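Bartonella effector protein (Bep) substrate of VirB T4SS (Bartonella clarridgeiae, PDB 4XI8) is predicted to transfer AMP from ATP to threonine or tyrosine side chains of target proteins, this part of the effector being its Fic domain. Local coordinates at residues 38-49 with 65-74; 176-184 with 195-203. One frame throughout, in Å; residues are numbered along the deposited sequence.

Contact 1: 38-49 with 65-74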
loop_
_atom_site.group_PDB
_atom_site.type_symbol
_atom_site.label_atom_id
_atom_site.label_comp_id
_atom_site.label_asym_id
_atom_site.label_seq_id
_atom_site.Cartn_x
_atom_site.Cartn_y
_atom_site.Cartn_z
ATOM N N CYS A 38 10.316 -19.583 1.799
ATOM C CA CYS A 38 11.020 -18.945 0.696
ATOM C C CYS A 38 11.150 -17.448 0.931
ATOM O O CYS A 38 12.216 -16.873 0.719
ATOM C CB CYS A 38 10.303 -19.207 -0.627
ATOM S SG CYS A 38 11.162 -18.541 -2.071
ATOM N N ALA A 39 10.066 -16.822 1.378
ATOM C CA ALA A 39 10.066 -15.387 1.628
ATOM C C ALA A 39 10.975 -15.038 2.802
ATOM O O ALA A 39 11.630 -13.996 2.805
ATOM C CB ALA A 39 8.652 -14.895 1.887
ATOM N N TYR A 40 11.012 -15.922 3.795
ATOM C CA TYR A 40 11.834 -15.714 4.982
ATOM C C TYR A 40 13.320 -15.807 4.648
ATOM O O TYR A 40 14.116 -14.975 5.082
ATOM C CB TYR A 40 11.471 -16.724 6.072
ATOM C CG TYR A 40 12.315 -16.598 7.321
ATOM C CD1 TYR A 40 12.074 -15.588 8.245
ATOM C CD2 TYR A 40 13.348 -17.488 7.581
ATOM C CE1 TYR A 40 12.840 -15.466 9.388
ATOM C CE2 TYR A 40 14.121 -17.374 8.723
ATOM C CZ TYR A 40 13.862 -16.362 9.622
ATOM O OH TYR A 40 14.625 -16.243 10.761
ATOM N N ASP A 41 13.687 -16.827 3.876
ATOM C CA ASP A 41 15.077 -17.020 3.477
ATOM C C ASP A 41 15.516 -15.943 2.493
ATOM O O ASP A 41 16.680 -15.539 2.480
ATOM C CB ASP A 41 15.272 -18.403 2.853
ATOM C CG ASP A 41 15.240 -19.519 3.877
ATOM O OD1 ASP A 41 15.316 -19.221 5.088
ATOM O OD2 ASP A 41 15.146 -20.697 3.470
ATOM N N LEU A 42 14.579 -15.488 1.670
ATOM C CA LEU A 42 14.853 -14.440 0.697
ATOM C C LEU A 42 15.137 -13.106 1.381
ATOM O O LEU A 42 16.020 -12.359 0.962
ATOM C CB LEU A 42 13.678 -14.295 -0.270
ATOM C CG LEU A 42 13.880 -13.422 -1.507
ATOM C CD1 LEU A 42 14.954 -14.009 -2.405
ATOM C CD2 LEU A 42 12.572 -13.282 -2.255
ATOM N N LEU A 43 14.385 -12.816 2.439
ATOM C CA LEU A 43 14.559 -11.579 3.192
ATOM C C LEU A 43 15.885 -11.575 3.943
ATOM O O LEU A 43 16.553 -10.544 4.038
ATOM C CB LEU A 43 13.399 -11.373 4.169
ATOM C CG LEU A 43 13.458 -10.107 5.027
ATOM C CD1 LEU A 43 13.563 -8.869 4.149
ATOM C CD2 LEU A 43 12.248 -10.017 5.943
ATOM N N GLN A 44 16.259 -12.733 4.474
ATOM C CA GLN A 44 17.523 -12.880 5.183
ATOM C C GLN A 44 18.693 -12.684 4.227
ATOM O O GLN A 44 19.697 -12.063 4.573
ATOM C CB GLN A 44 17.609 -14.258 5.846
ATOM C CG GLN A 44 18.924 -14.535 6.559
ATOM C CD GLN A 44 19.098 -13.707 7.816
ATOM O OE1 GLN A 44 18.136 -13.153 8.347
ATOM N NE2 GLN A 44 20.331 -13.618 8.298
ATOM N N ALA A 45 18.547 -13.221 3.019
ATOM C CA ALA A 45 19.585 -13.128 2.001
ATOM C C ALA A 45 19.801 -11.690 1.539
ATOM O O ALA A 45 20.936 -11.266 1.320
ATOM C CB ALA A 45 19.237 -14.014 0.819
ATOM N N MET A 46 18.709 -10.944 1.392
ATOM C CA MET A 46 18.788 -9.547 0.978
ATOM C C MET A 46 19.490 -8.695 2.029
ATOM O O MET A 46 20.225 -7.764 1.696
ATOM C CB MET A 46 17.394 -8.985 0.696
ATOM C CG MET A 46 16.714 -9.583 -0.523
ATOM S SD MET A 46 15.106 -8.836 -0.846
ATOM C CE MET A 46 14.607 -9.727 -2.316
ATOM N N LEU A 47 19.254 -9.018 3.296
ATOM C CA LEU A 47 19.883 -8.305 4.400
ATOM C C LEU A 47 21.392 -8.516 4.401
ATOM O O LEU A 47 22.160 -7.580 4.618
ATOM C CB LEU A 47 19.289 -8.754 5.736
ATOM C CG LEU A 47 19.827 -8.037 6.976
ATOM C CD1 LEU A 47 19.548 -6.546 6.892
ATOM C CD2 LEU A 47 19.232 -8.629 8.245
ATOM N N ASN A 48 21.808 -9.754 4.154
ATOM C CA ASN A 48 23.223 -10.099 4.121
ATOM C C ASN A 48 23.938 -9.504 2.911
ATOM O O ASN A 48 25.126 -9.189 2.975
ATOM C CB ASN A 48 23.395 -11.619 4.134
ATOM C CG ASN A 48 22.886 -12.252 5.415
ATOM O OD1 ASN A 48 22.769 -11.587 6.444
ATOM N ND2 ASN A 48 22.579 -13.542 5.357
ATOM N N LEU A 49 23.205 -9.350 1.813
ATOM C CA LEU A 49 23.759 -8.778 0.589
ATOM C C LEU A 49 24.133 -7.309 0.760
ATOM O O LEU A 49 25.072 -6.825 0.130
ATOM C CB LEU A 49 22.767 -8.928 -0.566
ATOM C CG LEU A 49 22.754 -10.280 -1.280
ATOM C CD1 LEU A 49 21.722 -10.289 -2.396
ATOM C CD2 LEU A 49 24.135 -10.609 -1.822
ATOM N N TYR A 65 25.600 -14.581 -9.041
ATOM C CA TYR A 65 25.983 -14.532 -7.635
ATOM C C TYR A 65 24.827 -14.033 -6.778
ATOM O O TYR A 65 24.581 -14.550 -5.688
ATOM C CB TYR A 65 27.209 -13.637 -7.441
ATOM C CG TYR A 65 27.534 -13.356 -5.991
ATOM C CD1 TYR A 65 28.197 -14.296 -5.214
ATOM C CD2 TYR A 65 27.177 -12.151 -5.400
ATOM C CE1 TYR A 65 28.496 -14.044 -3.890
ATOM C CE2 TYR A 65 27.469 -11.891 -4.075
ATOM C CZ TYR A 65 28.129 -12.839 -3.325
ATOM O OH TYR A 65 28.424 -12.584 -2.006
ATOM N N LEU A 66 24.123 -13.020 -7.276
ATOM C CA LEU A 66 22.957 -12.488 -6.585
ATOM C C LEU A 66 21.867 -13.549 -6.497
ATOM O O LEU A 66 21.249 -13.735 -5.448
ATOM C CB LEU A 66 22.425 -11.243 -7.296
ATOM C CG LEU A 66 23.334 -10.014 -7.299
ATOM C CD1 LEU A 66 22.696 -8.882 -8.085
ATOM C CD2 LEU A 66 23.644 -9.577 -5.875
ATOM N N HIS A 67 21.642 -14.245 -7.606
ATOM C CA HIS A 67 20.638 -15.299 -7.660
ATOM C C HIS A 67 21.018 -16.459 -6.751
ATOM O O HIS A 67 20.151 -17.121 -6.179
ATOM C CB HIS A 67 20.454 -15.790 -9.097
ATOM C CG HIS A 67 19.228 -16.626 -9.296
ATOM N ND1 HIS A 67 19.269 -18.001 -9.382
ATOM C CD2 HIS A 67 17.926 -16.280 -9.427
ATOM C CE1 HIS A 67 18.046 -18.466 -9.559
ATOM N NE2 HIS A 67 17.211 -17.443 -9.589
ATOM N N GLN A 68 22.319 -16.701 -6.620
ATOM C CA GLN A 68 22.808 -17.759 -5.745
ATOM C C GLN A 68 22.545 -17.427 -4.285
ATOM O O GLN A 68 21.950 -18.218 -3.560
ATOM C CB GLN A 68 24.304 -17.989 -5.951
ATOM C CG GLN A 68 24.876 -19.073 -5.053
ATOM C CD GLN A 68 26.379 -18.969 -4.898
ATOM O OE1 GLN A 68 27.098 -18.693 -5.858
ATOM N NE2 GLN A 68 26.862 -19.181 -3.679
ATOM N N ARG A 69 22.982 -16.242 -3.868
ATOM C CA ARG A 69 22.867 -15.820 -2.477
ATOM C C ARG A 69 21.411 -15.772 -2.016
ATOM O O ARG A 69 21.113 -16.012 -0.846
ATOM C CB ARG A 69 23.530 -14.455 -2.283
ATOM C CG ARG A 69 23.909 -14.151 -0.843
ATOM C CD ARG A 69 24.868 -15.196 -0.292
ATOM N NE ARG A 69 26.181 -15.135 -0.930
ATOM C CZ ARG A 69 27.204 -15.920 -0.605
ATOM N NH1 ARG A 69 27.067 -16.829 0.351
ATOM N NH2 ARG A 69 28.364 -15.799 -1.235
ATOM N N LEU A 70 20.508 -15.472 -2.945
ATOM C CA LEU A 70 19.092 -15.342 -2.622
ATOM C C LEU A 70 18.397 -16.693 -2.459
ATOM O O LEU A 70 17.518 -16.842 -1.611
ATOM C CB LEU A 70 18.372 -14.523 -3.696
ATOM C CG LEU A 70 18.630 -13.013 -3.722
ATOM C CD1 LEU A 70 17.786 -12.346 -4.794
ATOM C CD2 LEU A 70 18.356 -12.393 -2.361
ATOM N N TYR A 71 18.781 -17.673 -3.272
ATOM C CA TYR A 71 18.052 -18.937 -3.312
ATOM C C TYR A 71 18.898 -20.181 -3.027
ATOM O O TYR A 71 18.461 -21.294 -3.314
ATOM C CB TYR A 71 17.373 -19.103 -4.677
ATOM C CG TYR A 71 16.397 -18.001 -5.029
ATOM C CD1 TYR A 71 15.091 -18.026 -4.555
ATOM C CD2 TYR A 71 16.779 -16.942 -5.843
ATOM C CE1 TYR A 71 14.196 -17.021 -4.875
ATOM C CE2 TYR A 71 15.889 -15.933 -6.168
ATOM C CZ TYR A 71 14.600 -15.979 -5.681
ATOM O OH TYR A 71 13.711 -14.977 -6.002
ATOM N N GLU A 72 20.091 -20.012 -2.462
ATOM C CA GLU A 72 20.959 -21.167 -2.221
ATOM C C GLU A 72 20.426 -22.063 -1.110
ATOM O O GLU A 72 20.697 -23.261 -1.088
ATOM C CB GLU A 72 22.388 -20.721 -1.894
ATOM C CG GLU A 72 22.567 -20.061 -0.540
ATOM C CD GLU A 72 23.990 -19.587 -0.317
ATOM O OE1 GLU A 72 24.224 -18.831 0.649
ATOM O OE2 GLU A 72 24.875 -19.972 -1.110
ATOM N N LYS A 73 19.664 -21.480 -0.193
ATOM C CA LYS A 73 19.061 -22.237 0.896
ATOM C C LYS A 73 17.735 -22.828 0.443
ATOM O O LYS A 73 17.159 -23.681 1.117
ATOM C CB LYS A 73 18.855 -21.357 2.129
ATOM C CG LYS A 73 20.044 -21.323 3.075
ATOM C CD LYS A 73 19.719 -20.540 4.336
ATOM C CE LYS A 73 19.832 -21.417 5.572
ATOM N NZ LYS A 73 18.922 -22.595 5.500
ATOM N N MET A 74 17.266 -22.378 -0.715
ATOM C CA MET A 74 15.952 -22.756 -1.213
ATOM C C MET A 74 16.023 -23.781 -2.342
ATOM O O MET A 74 15.382 -24.830 -2.277
ATOM C CB MET A 74 15.220 -21.503 -1.702
ATOM C CG MET A 74 13.722 -21.644 -1.834
ATOM S SD MET A 74 12.920 -21.805 -0.232
ATOM C CE MET A 74 12.197 -23.424 -0.408
#
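Leu-70 and Leu-49 interlock as two knobs pushed into opposite helices. Leu-70 sits among Leu-42, Ala-45, Met-46 and Leu-49; its CD2 meets both Ala-45 CB and Met-46 CG at 3.7 Å. Leu-49 returns the favour between Tyr-65, Leu-66, Arg-69 and Leu-70. Its two methyls divide the work: CD1 goes to Leu-66 CD2 and Leu-70 CD2, while CD2 lies 3.7 Å from Arg-69 CG, on the aliphatic start of a side chain whose guanidinium turns back to a salt bridge with Glu-72 and a weak bond to Tyr-65 OH, itself bonded to Glu-52.

A CH-pi contact adds to this packing. Leu-42, with CG anti to its backbone N (chi1 -169°), sends CD1 over a face of Tyr-71, 4.2 Å from the ring centroid. In this mainly helical Fic domain the axes of 38-49 and 65-71 approach to 8.5 Å and cross at 129°; helix 148-162 closes over Leu-42, Leu-70 and Tyr-71.

Sulfur takes over at the Cys-38 end, where Met-74 SD approaches Cys-38 CB at 3.7 Å and Cys-38 SG lies at the edge of the Tyr-71 ring. No hydrogen bond crosses between the segments: Asp-41 OD2 only brushes Lys-73 CB at 4.0 Å and is bonded instead to Tyr-27 OH.

Contact 2: 176-184 with 195-203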
loop_
_atom_site.group_PDB
_atom_site.type_symbol
_atom_site.label_atom_id
_atom_site.label_comp_id
_atom_site.label_asym_id
_atom_site.label_seq_id
_atom_site.Cartn_x
_atom_site.Cartn_y
_atom_site.Cartn_z
ATOM N N ARG A 176 2.434 -1.080 -14.295
ATOM C CA ARG A 176 3.273 -0.162 -15.058
ATOM C C ARG A 176 4.503 -0.864 -15.619
ATOM O O ARG A 176 4.864 -0.671 -16.781
ATOM C CB ARG A 176 3.712 1.023 -14.195
ATOM C CG ARG A 176 4.566 2.034 -14.947
ATOM C CD ARG A 176 4.984 3.195 -14.061
ATOM N NE ARG A 176 5.780 4.175 -14.796
ATOM C CZ ARG A 176 6.262 5.294 -14.266
ATOM N NH1 ARG A 176 6.031 5.581 -12.993
ATOM N NH2 ARG A 176 6.974 6.129 -15.010
ATOM N N MET A 177 5.147 -1.675 -14.785
ATOM C CA MET A 177 6.320 -2.427 -15.208
ATOM C C MET A 177 5.952 -3.451 -16.276
ATOM O O MET A 177 6.696 -3.657 -17.234
ATOM C CB MET A 177 6.976 -3.121 -14.013
ATOM C CG MET A 177 8.180 -3.971 -14.379
ATOM S SD MET A 177 9.641 -2.983 -14.755
ATOM C CE MET A 177 9.914 -2.168 -13.184
ATOM N N GLN A 178 4.791 -4.080 -16.110
ATOM C CA GLN A 178 4.322 -5.089 -17.053
ATOM C C GLN A 178 4.084 -4.490 -18.436
ATOM O O GLN A 178 4.398 -5.110 -19.452
ATOM C CB GLN A 178 3.041 -5.748 -16.539
ATOM N N PHE A 179 3.526 -3.284 -18.469
ATOM C CA PHE A 179 3.270 -2.603 -19.732
ATOM C C PHE A 179 4.561 -2.119 -20.384
ATOM O O PHE A 179 4.717 -2.200 -21.601
ATOM C CB PHE A 179 2.324 -1.419 -19.527
ATOM C CG PHE A 179 2.125 -0.589 -20.763
ATOM C CD1 PHE A 179 1.423 -1.092 -21.846
ATOM C CD2 PHE A 179 2.652 0.689 -20.846
ATOM C CE1 PHE A 179 1.242 -0.333 -22.985
ATOM C CE2 PHE A 179 2.475 1.453 -21.983
ATOM C CZ PHE A 179 1.770 0.941 -23.054
ATOM N N ALA A 180 5.480 -1.616 -19.566
ATOM C CA ALA A 180 6.757 -1.113 -20.061
ATOM C C ALA A 180 7.578 -2.217 -20.717
ATOM O O ALA A 180 8.229 -1.995 -21.738
ATOM C CB ALA A 180 7.544 -0.470 -18.929
ATOM N N ILE A 181 7.540 -3.409 -20.128
ATOM C CA ILE A 181 8.250 -4.555 -20.680
ATOM C C ILE A 181 7.592 -5.040 -21.968
ATOM O O ILE A 181 8.272 -5.299 -22.963
ATOM C CB ILE A 181 8.307 -5.720 -19.669
ATOM C CG1 ILE A 181 9.088 -5.309 -18.422
ATOM C CG2 ILE A 181 8.939 -6.948 -20.297
ATOM C CD1 ILE A 181 9.152 -6.383 -17.360
ATOM N N HIS A 182 6.268 -5.152 -21.947
ATOM C CA HIS A 182 5.520 -5.610 -23.112
ATOM C C HIS A 182 5.647 -4.623 -24.271
ATOM O O HIS A 182 5.580 -5.010 -25.438
ATOM C CB HIS A 182 4.046 -5.819 -22.756
ATOM C CG HIS A 182 3.222 -6.356 -23.885
ATOM N ND1 HIS A 182 2.556 -5.541 -24.775
ATOM C CD2 HIS A 182 2.958 -7.628 -24.268
ATOM C CE1 HIS A 182 1.916 -6.288 -25.657
ATOM N NE2 HIS A 182 2.143 -7.557 -25.373
ATOM N N ALA A 183 5.830 -3.349 -23.935
ATOM C CA ALA A 183 5.914 -2.285 -24.931
ATOM C C ALA A 183 7.130 -2.450 -25.836
ATOM O O ALA A 183 7.028 -2.321 -27.055
ATOM C CB ALA A 183 5.946 -0.928 -24.253
ATOM N N ALA A 184 8.282 -2.736 -25.237
ATOM C CA ALA A 184 9.500 -2.920 -26.015
ATOM C C ALA A 184 9.857 -4.397 -26.110
ATOM O O ALA A 184 10.963 -4.809 -25.758
ATOM C CB ALA A 184 10.647 -2.133 -25.404
ATOM N N ASN A 195 8.760 -0.419 -28.667
ATOM C CA ASN A 195 8.596 0.893 -28.053
ATOM C C ASN A 195 9.272 0.983 -26.688
ATOM O O ASN A 195 8.740 0.503 -25.686
ATOM C CB ASN A 195 7.111 1.233 -27.919
ATOM C CG ASN A 195 6.875 2.689 -27.574
ATOM O OD1 ASN A 195 7.742 3.536 -27.791
ATOM N ND2 ASN A 195 5.700 2.989 -27.035
ATOM N N ILE A 196 10.446 1.606 -26.655
ATOM C CA ILE A 196 11.212 1.743 -25.421
ATOM C C ILE A 196 10.814 2.996 -24.643
ATOM O O ILE A 196 11.297 3.228 -23.534
ATOM C CB ILE A 196 12.725 1.791 -25.699
ATOM C CG1 ILE A 196 13.085 3.063 -26.466
ATOM C CG2 ILE A 196 13.161 0.554 -26.466
ATOM C CD1 ILE A 196 14.574 3.303 -26.583
ATOM N N THR A 197 9.944 3.805 -25.241
ATOM C CA THR A 197 9.492 5.054 -24.629
ATOM C C THR A 197 8.854 4.870 -23.238
ATOM O O THR A 197 9.142 5.654 -22.332
ATOM C CB THR A 197 8.494 5.797 -25.549
ATOM O OG1 THR A 197 9.060 5.941 -26.857
ATOM C CG2 THR A 197 8.165 7.170 -24.987
ATOM N N PRO A 198 7.988 3.850 -23.057
ATOM C CA PRO A 198 7.472 3.662 -21.694
ATOM C C PRO A 198 8.561 3.289 -20.689
ATOM O O PRO A 198 8.472 3.677 -19.523
ATOM C CB PRO A 198 6.468 2.516 -21.852
ATOM C CG PRO A 198 6.055 2.578 -23.274
ATOM C CD PRO A 198 7.295 2.967 -24.015
ATOM N N MET A 199 9.569 2.545 -21.134
ATOM C CA MET A 199 10.678 2.165 -20.265
ATOM C C MET A 199 11.526 3.370 -19.882
ATOM O O MET A 199 11.966 3.490 -18.739
ATOM C CB MET A 199 11.551 1.105 -20.937
ATOM C CG MET A 199 11.231 -0.308 -20.497
ATOM S SD MET A 199 11.507 -0.528 -18.729
ATOM C CE MET A 199 10.841 -2.171 -18.496
ATOM N N LEU A 200 11.759 4.256 -20.846
ATOM C CA LEU A 200 12.502 5.485 -20.594
ATOM C C LEU A 200 11.777 6.352 -19.571
ATOM O O LEU A 200 12.398 6.914 -18.669
ATOM C CB LEU A 200 12.715 6.263 -21.893
ATOM C CG LEU A 200 13.628 5.611 -22.933
ATOM C CD1 LEU A 200 13.670 6.440 -24.206
ATOM C CD2 LEU A 200 15.029 5.413 -22.371
ATOM N N HIS A 201 10.461 6.456 -19.722
ATOM C CA HIS A 201 9.632 7.214 -18.791
ATOM C C HIS A 201 9.685 6.639 -17.380
ATOM O O HIS A 201 9.669 7.382 -16.398
ATOM C CB HIS A 201 8.182 7.252 -19.278
ATOM C CG HIS A 201 7.973 8.092 -20.496
ATOM N ND1 HIS A 201 6.756 8.189 -21.137
ATOM C CD2 HIS A 201 8.828 8.882 -21.194
ATOM C CE1 HIS A 201 6.870 8.998 -22.174
ATOM N NE2 HIS A 201 8.114 9.430 -22.231
ATOM N N LEU A 202 9.744 5.315 -17.287
ATOM C CA LEU A 202 9.792 4.640 -15.995
ATOM C C LEU A 202 11.059 5.009 -15.233
ATOM O O LEU A 202 10.994 5.552 -14.132
ATOM C CB LEU A 202 9.702 3.122 -16.183
ATOM C CG LEU A 202 9.431 2.232 -14.964
ATOM C CD1 LEU A 202 8.683 0.980 -15.391
ATOM C CD2 LEU A 202 10.718 1.852 -14.243
ATOM N N PHE A 203 12.208 4.727 -15.837
ATOM C CA PHE A 203 13.498 4.968 -15.200
ATOM C C PHE A 203 13.760 6.451 -14.948
ATOM O O PHE A 203 14.499 6.809 -14.031
ATOM C CB PHE A 203 14.621 4.364 -16.042
ATOM C CG PHE A 203 14.760 2.878 -15.877
ATOM C CD1 PHE A 203 15.276 2.344 -14.707
ATOM C CD2 PHE A 203 14.361 2.014 -16.882
ATOM C CE1 PHE A 203 15.399 0.977 -14.546
ATOM C CE2 PHE A 203 14.483 0.645 -16.729
ATOM C CZ PHE A 203 15.002 0.126 -15.559
#
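Ala-180 and Ala-183 turn their small methyls toward helix 197-203, and the packing here is dense. Pro-198 fits against both: its CG comes within 3.6 Å of Ala-183 CB, while its CB lies over Ala-180. Beside it Met-199, bent at chi2 (-62°), brings its CE to 3.6 Å from Ile-181 CG1 and 3.7 Å from Ala-180 CB. Leu-202 CD1 completes the apolar patch, touching Ala-180 CB and Met-177 CE. Fully extended Arg-176 lays one guanidinium face over Leu-202 CG, with His-201 O near its edge but poorly angled for a bond; NH2 is held by a salt bridge to Asp-205. Tyr-40 of another subunit stacks on His-201. Where the chain turns back, Asn-195 N donates to Ala-183 O (3.0 Å), approaching from above the carbonyl plane, and Asn-195 OD1 weakly caps the next helix at Thr-197 N.

The margins are looser. The side chains of partly exposed Phe-179 and Pro-198 cross at about a right angle, CE2 to CG 4.0 Å, and exposed Ile-196 touches Ala-184 CB through CG2 alone, at 3.8 Å. With their axes 8.2 Å apart at 140°, the two segments form an antiparallel helical hairpin within the Fido family region, joined by a connection of which 187-192 are not modelled.

In the fold
Contacts 1 and 2 lie on opposite sides of the chain's centre, their own centres 28 Å apart and their nearest atoms about 14 Å from each other, so neither touches the other within one chain. Different helices link them to the body of the domain: 148-162 packs on contact 1, and 124-140 on contact 2 through Phe-135, Ile-136 and Asn-139. Between those helices runs the loop that in Fic proteins carries the active-site motif; His-67 of contact 1 reaches it, stacking on Phe-144 and bonding through NE2 to Val-146 O. In the assembly the contacts do meet, between copies: Tyr-40, on the helix of contact 1, stacks with His-201 of contact 2 from another subunit, so both helical pairs help build a subunit interface.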